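Local coordinates for tailspike protein (Siphovirus 9NA, PDB 3RIQ) that probably binds the lipopolysaccharide of Salmonella as the phage's receptor and cleaves its O-antigen as an endorhamnosidase, at residues Asp281-Val293 and Tyr301-Arg313. Numbering follows the deposited sequence.
Sequences DVNADTGSPTERV and YPWFQLPTQHIIR
The indole of Trp303 is held between Asp285 and Pro289, and the evidence is a CH-pi contact on each face. Asp285 CB sits 3.7 Å from the centroid of the five-membered ring of Trp303, while on the opposite face Pro289 CA lies 3.6 Å from that of the six-membered ring. The Asp285 carboxylate is stacked on the indole, their planes only 4° apart. At the rim, Trp303 NE1 donates to Gly287 O (2.9 Å) from above the carbonyl plane, a bent bond of 134°.

The same carboxylate ties the turn to Arg292. Its OD2 takes the Phe304 N-H on the anti lone pair at 2.8 Å, inside the type II turn Pro302-Gln305. On the syn side Arg292 grips the carboxylate side-on in a salt bridge, NE to OD1 and NH2 to OD2, both somewhat out of its plane. Extended from CG to NE, the arginine carries its guanidinium to Tyr301 O, which receives NH1 (2.9 Å) and NH2 end-on, while Leu306 CD2 covers one face 3.5 Å above the plane. Arg261 forms a second salt bridge, with Asp285 OD1.

Nearer the coil, Val282 CG1, anti to its own N (chi1 -175°), comes within 3.3 Å of His310 CD2. The arrangement is that of a long loop folded back on itself between strands 281-282 and 311-318 of a right-handed parallel beta-helix.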
loop_
_atom_site.group_PDB
_atom_site.type_symbol
_atom_site.label_atom_id
_atom_site.label_comp_id
_atom_site.label_asym_id
_atom_site.label_seq_id
_atom_site.Cartn_x
_atom_site.Cartn_y
_atom_site.Cartn_z
ATOM N N ASP A 281 4.004 7.142 -17.891
ATOM C CA ASP A 281 3.374 7.070 -19.232
ATOM C C ASP A 281 3.482 5.613 -19.657
ATOM O O ASP A 281 4.500 5.211 -20.240
ATOM C CB ASP A 281 4.120 7.968 -20.240
ATOM C CG ASP A 281 3.621 7.782 -21.664
ATOM O OD1 ASP A 281 2.568 7.112 -21.838
ATOM O OD2 ASP A 281 4.261 8.328 -22.603
ATOM N N VAL A 282 2.467 4.818 -19.340
ATOM C CA VAL A 282 2.501 3.393 -19.693
ATOM C C VAL A 282 1.496 3.201 -20.830
ATOM O O VAL A 282 0.494 2.493 -20.689
ATOM C CB VAL A 282 2.213 2.491 -18.468
ATOM C CG1 VAL A 282 2.388 1.008 -18.829
ATOM C CG2 VAL A 282 3.185 2.832 -17.314
ATOM N N ASN A 283 1.734 3.911 -21.944
ATOM C CA ASN A 283 0.909 3.777 -23.139
ATOM C C ASN A 283 1.646 3.024 -24.239
ATOM O O ASN A 283 2.892 3.067 -24.315
ATOM C CB ASN A 283 0.527 5.171 -23.665
ATOM C CG ASN A 283 -0.540 5.843 -22.805
ATOM O OD1 ASN A 283 -1.734 5.839 -23.158
ATOM N ND2 ASN A 283 -0.129 6.410 -21.670
ATOM N N ALA A 284 0.888 2.392 -25.132
ATOM C CA ALA A 284 1.470 1.656 -26.272
ATOM C C ALA A 284 1.096 2.282 -27.623
ATOM O O ALA A 284 1.920 2.264 -28.526
ATOM C CB ALA A 284 1.047 0.187 -26.225
ATOM N N ASP A 285 -0.123 2.825 -27.754
ATOM C CA ASP A 285 -0.529 3.548 -28.966
ATOM C C ASP A 285 -0.628 5.042 -28.673
ATOM O O ASP A 285 -1.052 5.444 -27.563
ATOM C CB ASP A 285 -1.901 3.055 -29.452
ATOM C CG ASP A 285 -1.872 1.661 -30.030
ATOM O OD1 ASP A 285 -0.854 1.278 -30.663
ATOM O OD2 ASP A 285 -2.868 0.925 -29.818
ATOM N N THR A 286 -0.316 5.881 -29.659
ATOM C CA THR A 286 -0.473 7.322 -29.486
ATOM C C THR A 286 -0.777 7.977 -30.837
ATOM O O THR A 286 -0.431 7.425 -31.888
ATOM C CB THR A 286 0.769 7.976 -28.833
ATOM O OG1 THR A 286 0.454 9.307 -28.433
ATOM C CG2 THR A 286 1.968 8.031 -29.780
ATOM N N GLY A 287 -1.467 9.123 -30.817
ATOM C CA GLY A 287 -1.768 9.843 -32.067
ATOM C C GLY A 287 -2.824 9.112 -32.881
ATOM O O GLY A 287 -3.644 8.368 -32.316
ATOM N N SER A 288 -2.798 9.295 -34.204
ATOM C CA SER A 288 -3.819 8.725 -35.092
ATOM C C SER A 288 -3.505 7.291 -35.438
ATOM O O SER A 288 -2.333 6.947 -35.607
ATOM C CB SER A 288 -3.908 9.530 -36.400
ATOM O OG SER A 288 -4.133 10.905 -36.125
ATOM N N PRO A 289 -4.538 6.431 -35.519
ATOM C CA PRO A 289 -4.291 5.014 -35.830
ATOM C C PRO A 289 -3.552 4.797 -37.159
ATOM O O PRO A 289 -3.914 5.394 -38.185
ATOM C CB PRO A 289 -5.693 4.404 -35.895
ATOM C CG PRO A 289 -6.567 5.330 -35.079
ATOM C CD PRO A 289 -5.943 6.701 -35.159
ATOM N N THR A 290 -2.518 3.951 -37.112
ATOM C CA THR A 290 -1.745 3.539 -38.266
ATOM C C THR A 290 -1.429 2.060 -38.054
ATOM O O THR A 290 -1.149 1.643 -36.937
ATOM C CB THR A 290 -0.417 4.315 -38.374
ATOM O OG1 THR A 290 -0.642 5.689 -38.019
ATOM C CG2 THR A 290 0.118 4.253 -39.785
ATOM N N GLU A 291 -1.469 1.260 -39.106
ATOM C CA GLU A 291 -1.191 -0.170 -38.955
ATOM C C GLU A 291 0.129 -0.422 -38.211
ATOM O O GLU A 291 1.146 0.289 -38.407
ATOM C CB GLU A 291 -1.186 -0.871 -40.317
ATOM C CG GLU A 291 -1.062 -2.360 -40.188
ATOM C CD GLU A 291 -2.273 -2.983 -39.507
ATOM O OE1 GLU A 291 -3.195 -3.424 -40.223
ATOM O OE2 GLU A 291 -2.316 -3.005 -38.260
ATOM N N ARG A 292 0.094 -1.402 -37.314
ATOM C CA ARG A 292 1.267 -1.734 -36.534
ATOM C C ARG A 292 2.175 -2.667 -37.320
ATOM O O ARG A 292 1.703 -3.479 -38.127
ATOM C CB ARG A 292 0.806 -2.380 -35.238
ATOM C CG ARG A 292 -0.236 -1.524 -34.496
ATOM C CD ARG A 292 -0.327 -1.929 -32.998
ATOM N NE ARG A 292 -1.487 -1.315 -32.304
ATOM C CZ ARG A 292 -2.749 -1.765 -32.348
ATOM N NH1 ARG A 292 -3.048 -2.866 -33.049
ATOM N NH2 ARG A 292 -3.728 -1.143 -31.640
ATOM N N VAL A 293 3.476 -2.521 -37.102
ATOM C CA VAL A 293 4.448 -3.337 -37.807
ATOM C C VAL A 293 5.152 -4.266 -36.818
ATOM O O VAL A 293 5.780 -3.804 -35.858
ATOM C CB VAL A 293 5.495 -2.452 -38.542
ATOM C CG1 VAL A 293 6.413 -3.331 -39.341
ATOM C CG2 VAL A 293 4.803 -1.445 -39.479
ATOM N N TYR A 301 -6.527 -5.887 -32.592
ATOM C CA TYR A 301 -6.835 -5.010 -31.441
ATOM C C TYR A 301 -6.904 -3.581 -31.911
ATOM O O TYR A 301 -5.910 -3.060 -32.409
ATOM C CB TYR A 301 -5.739 -5.121 -30.372
ATOM C CG TYR A 301 -5.764 -6.440 -29.683
ATOM C CD1 TYR A 301 -6.710 -6.698 -28.693
ATOM C CD2 TYR A 301 -4.902 -7.484 -30.072
ATOM C CE1 TYR A 301 -6.780 -7.935 -28.088
ATOM C CE2 TYR A 301 -4.958 -8.734 -29.468
ATOM C CZ TYR A 301 -5.894 -8.939 -28.468
ATOM O OH TYR A 301 -5.962 -10.158 -27.852
ATOM N N PRO A 302 -8.053 -2.911 -31.686
ATOM C CA PRO A 302 -8.161 -1.499 -32.032
ATOM C C PRO A 302 -7.168 -0.627 -31.328
ATOM O O PRO A 302 -6.572 -1.016 -30.293
ATOM C CB PRO A 302 -9.567 -1.129 -31.579
ATOM C CG PRO A 302 -10.347 -2.430 -31.675
ATOM C CD PRO A 302 -9.333 -3.470 -31.200
ATOM N N TRP A 303 -6.998 0.580 -31.874
ATOM C CA TRP A 303 -6.087 1.570 -31.273
ATOM C C TRP A 303 -6.437 1.767 -29.785
ATOM O O TRP A 303 -7.622 1.851 -29.415
ATOM C CB TRP A 303 -6.235 2.894 -31.994
ATOM C CG TRP A 303 -5.023 3.753 -32.070
ATOM C CD1 TRP A 303 -4.892 5.057 -31.614
ATOM C CD2 TRP A 303 -3.763 3.416 -32.682
ATOM N NE1 TRP A 303 -3.633 5.532 -31.902
ATOM C CE2 TRP A 303 -2.931 4.570 -32.592
ATOM C CE3 TRP A 303 -3.277 2.268 -33.335
ATOM C CZ2 TRP A 303 -1.623 4.592 -33.095
ATOM C CZ3 TRP A 303 -1.974 2.295 -33.873
ATOM C CH2 TRP A 303 -1.167 3.463 -33.751
ATOM N N PHE A 304 -5.401 1.813 -28.956
ATOM C CA PHE A 304 -5.468 2.017 -27.496
ATOM C C PHE A 304 -5.891 0.764 -26.752
ATOM O O PHE A 304 -6.024 0.800 -25.536
ATOM C CB PHE A 304 -6.347 3.211 -27.047
ATOM C CG PHE A 304 -5.970 4.529 -27.668
ATOM C CD1 PHE A 304 -4.658 5.010 -27.595
ATOM C CD2 PHE A 304 -6.947 5.310 -28.313
ATOM C CE1 PHE A 304 -4.324 6.252 -28.136
ATOM C CE2 PHE A 304 -6.631 6.583 -28.880
ATOM C CZ PHE A 304 -5.315 7.054 -28.793
ATOM N N GLN A 305 -6.097 -0.348 -27.462
ATOM C CA GLN A 305 -6.659 -1.555 -26.812
ATOM C C GLN A 305 -5.771 -2.805 -26.916
ATOM O O GLN A 305 -6.256 -3.945 -26.846
ATOM C CB GLN A 305 -8.076 -1.824 -27.349
ATOM C CG GLN A 305 -8.999 -0.640 -27.142
ATOM C CD GLN A 305 -10.435 -0.898 -27.538
ATOM O OE1 GLN A 305 -10.776 -1.933 -28.123
ATOM N NE2 GLN A 305 -11.296 0.076 -27.239
ATOM N N LEU A 306 -4.461 -2.609 -27.065
ATOM C CA LEU A 306 -3.573 -3.778 -27.093
ATOM C C LEU A 306 -3.610 -4.497 -25.753
ATOM O O LEU A 306 -3.725 -3.834 -24.709
ATOM C CB LEU A 306 -2.122 -3.345 -27.406
ATOM C CG LEU A 306 -1.892 -2.889 -28.855
ATOM C CD1 LEU A 306 -0.575 -2.101 -29.020
ATOM C CD2 LEU A 306 -1.948 -4.124 -29.796
ATOM N N PRO A 307 -3.430 -5.835 -25.747
ATOM C CA PRO A 307 -3.454 -6.559 -24.483
ATOM C C PRO A 307 -2.098 -6.501 -23.756
ATOM O O PRO A 307 -1.360 -7.477 -23.658
ATOM C CB PRO A 307 -3.866 -7.974 -24.904
ATOM C CG PRO A 307 -3.146 -8.156 -26.267
ATOM C CD PRO A 307 -3.266 -6.754 -26.900
ATOM N N THR A 308 -1.776 -5.319 -23.267
ATOM C CA THR A 308 -0.456 -5.099 -22.678
ATOM C C THR A 308 -0.244 -5.861 -21.372
ATOM O O THR A 308 0.892 -6.251 -21.089
ATOM C CB THR A 308 -0.164 -3.603 -22.517
ATOM O OG1 THR A 308 -1.296 -2.952 -21.904
ATOM C CG2 THR A 308 0.070 -2.972 -23.899
ATOM N N GLN A 309 -1.297 -6.044 -20.551
ATOM C CA GLN A 309 -1.185 -6.867 -19.311
ATOM C C GLN A 309 -0.043 -6.405 -18.406
ATOM O O GLN A 309 0.668 -7.223 -17.842
ATOM C CB GLN A 309 -0.970 -8.352 -19.656
ATOM C CG GLN A 309 -2.182 -9.061 -20.309
ATOM C CD GLN A 309 -2.070 -10.588 -20.147
ATOM O OE1 GLN A 309 -2.242 -11.126 -19.034
ATOM N NE2 GLN A 309 -1.745 -11.279 -21.222
ATOM N N HIS A 310 0.152 -5.095 -18.269
ATOM C CA HIS A 310 1.108 -4.602 -17.291
ATOM C C HIS A 310 0.508 -4.704 -15.888
ATOM O O HIS A 310 -0.723 -4.746 -15.703
ATOM C CB HIS A 310 1.488 -3.150 -17.585
ATOM C CG HIS A 310 2.154 -2.948 -18.913
ATOM N ND1 HIS A 310 3.325 -3.587 -19.270
ATOM C CD2 HIS A 310 1.859 -2.098 -19.928
ATOM C CE1 HIS A 310 3.701 -3.163 -20.469
ATOM N NE2 HIS A 310 2.823 -2.264 -20.895
ATOM N N ILE A 311 1.394 -4.732 -14.900
ATOM C CA ILE A 311 1.048 -4.543 -13.499
ATOM C C ILE A 311 1.652 -3.238 -13.031
ATOM O O ILE A 311 2.880 -3.031 -13.145
ATOM C CB ILE A 311 1.562 -5.724 -12.630
ATOM C CG1 ILE A 311 0.960 -7.059 -13.118
ATOM C CG2 ILE A 311 1.323 -5.453 -11.133
ATOM C CD1 ILE A 311 1.522 -8.336 -12.392
ATOM N N ILE A 312 0.790 -2.351 -12.540
ATOM C CA ILE A 312 1.217 -1.034 -12.088
ATOM C C ILE A 312 0.741 -0.884 -10.652
ATOM O O ILE A 312 -0.466 -0.913 -10.404
ATOM C CB ILE A 312 0.565 0.066 -12.964
ATOM C CG1 ILE A 312 1.028 -0.065 -14.432
ATOM C CG2 ILE A 312 0.906 1.495 -12.384
ATOM C CD1 ILE A 312 0.195 0.830 -15.420
ATOM N N ARG A 313 1.651 -0.715 -9.701
ATOM C CA ARG A 313 1.208 -0.619 -8.305
ATOM C C ARG A 313 2.113 0.237 -7.426
ATOM O O ARG A 313 3.323 0.406 -7.716
ATOM C CB ARG A 313 0.998 -1.993 -7.685
ATOM C CG ARG A 313 2.075 -2.956 -7.885
ATOM C CD ARG A 313 1.642 -4.437 -7.524
ATOM N NE ARG A 313 1.396 -4.617 -6.087
ATOM C CZ ARG A 313 2.301 -5.016 -5.203
ATOM N NH1 ARG A 313 3.540 -5.286 -5.613
ATOM N NH2 ARG A 313 1.981 -5.093 -3.902
HETATM O O HOH W 1 -0.020 -0.015 -22.243
HETATM O O HOH W 2 -2.852 -0.072 -27.074
#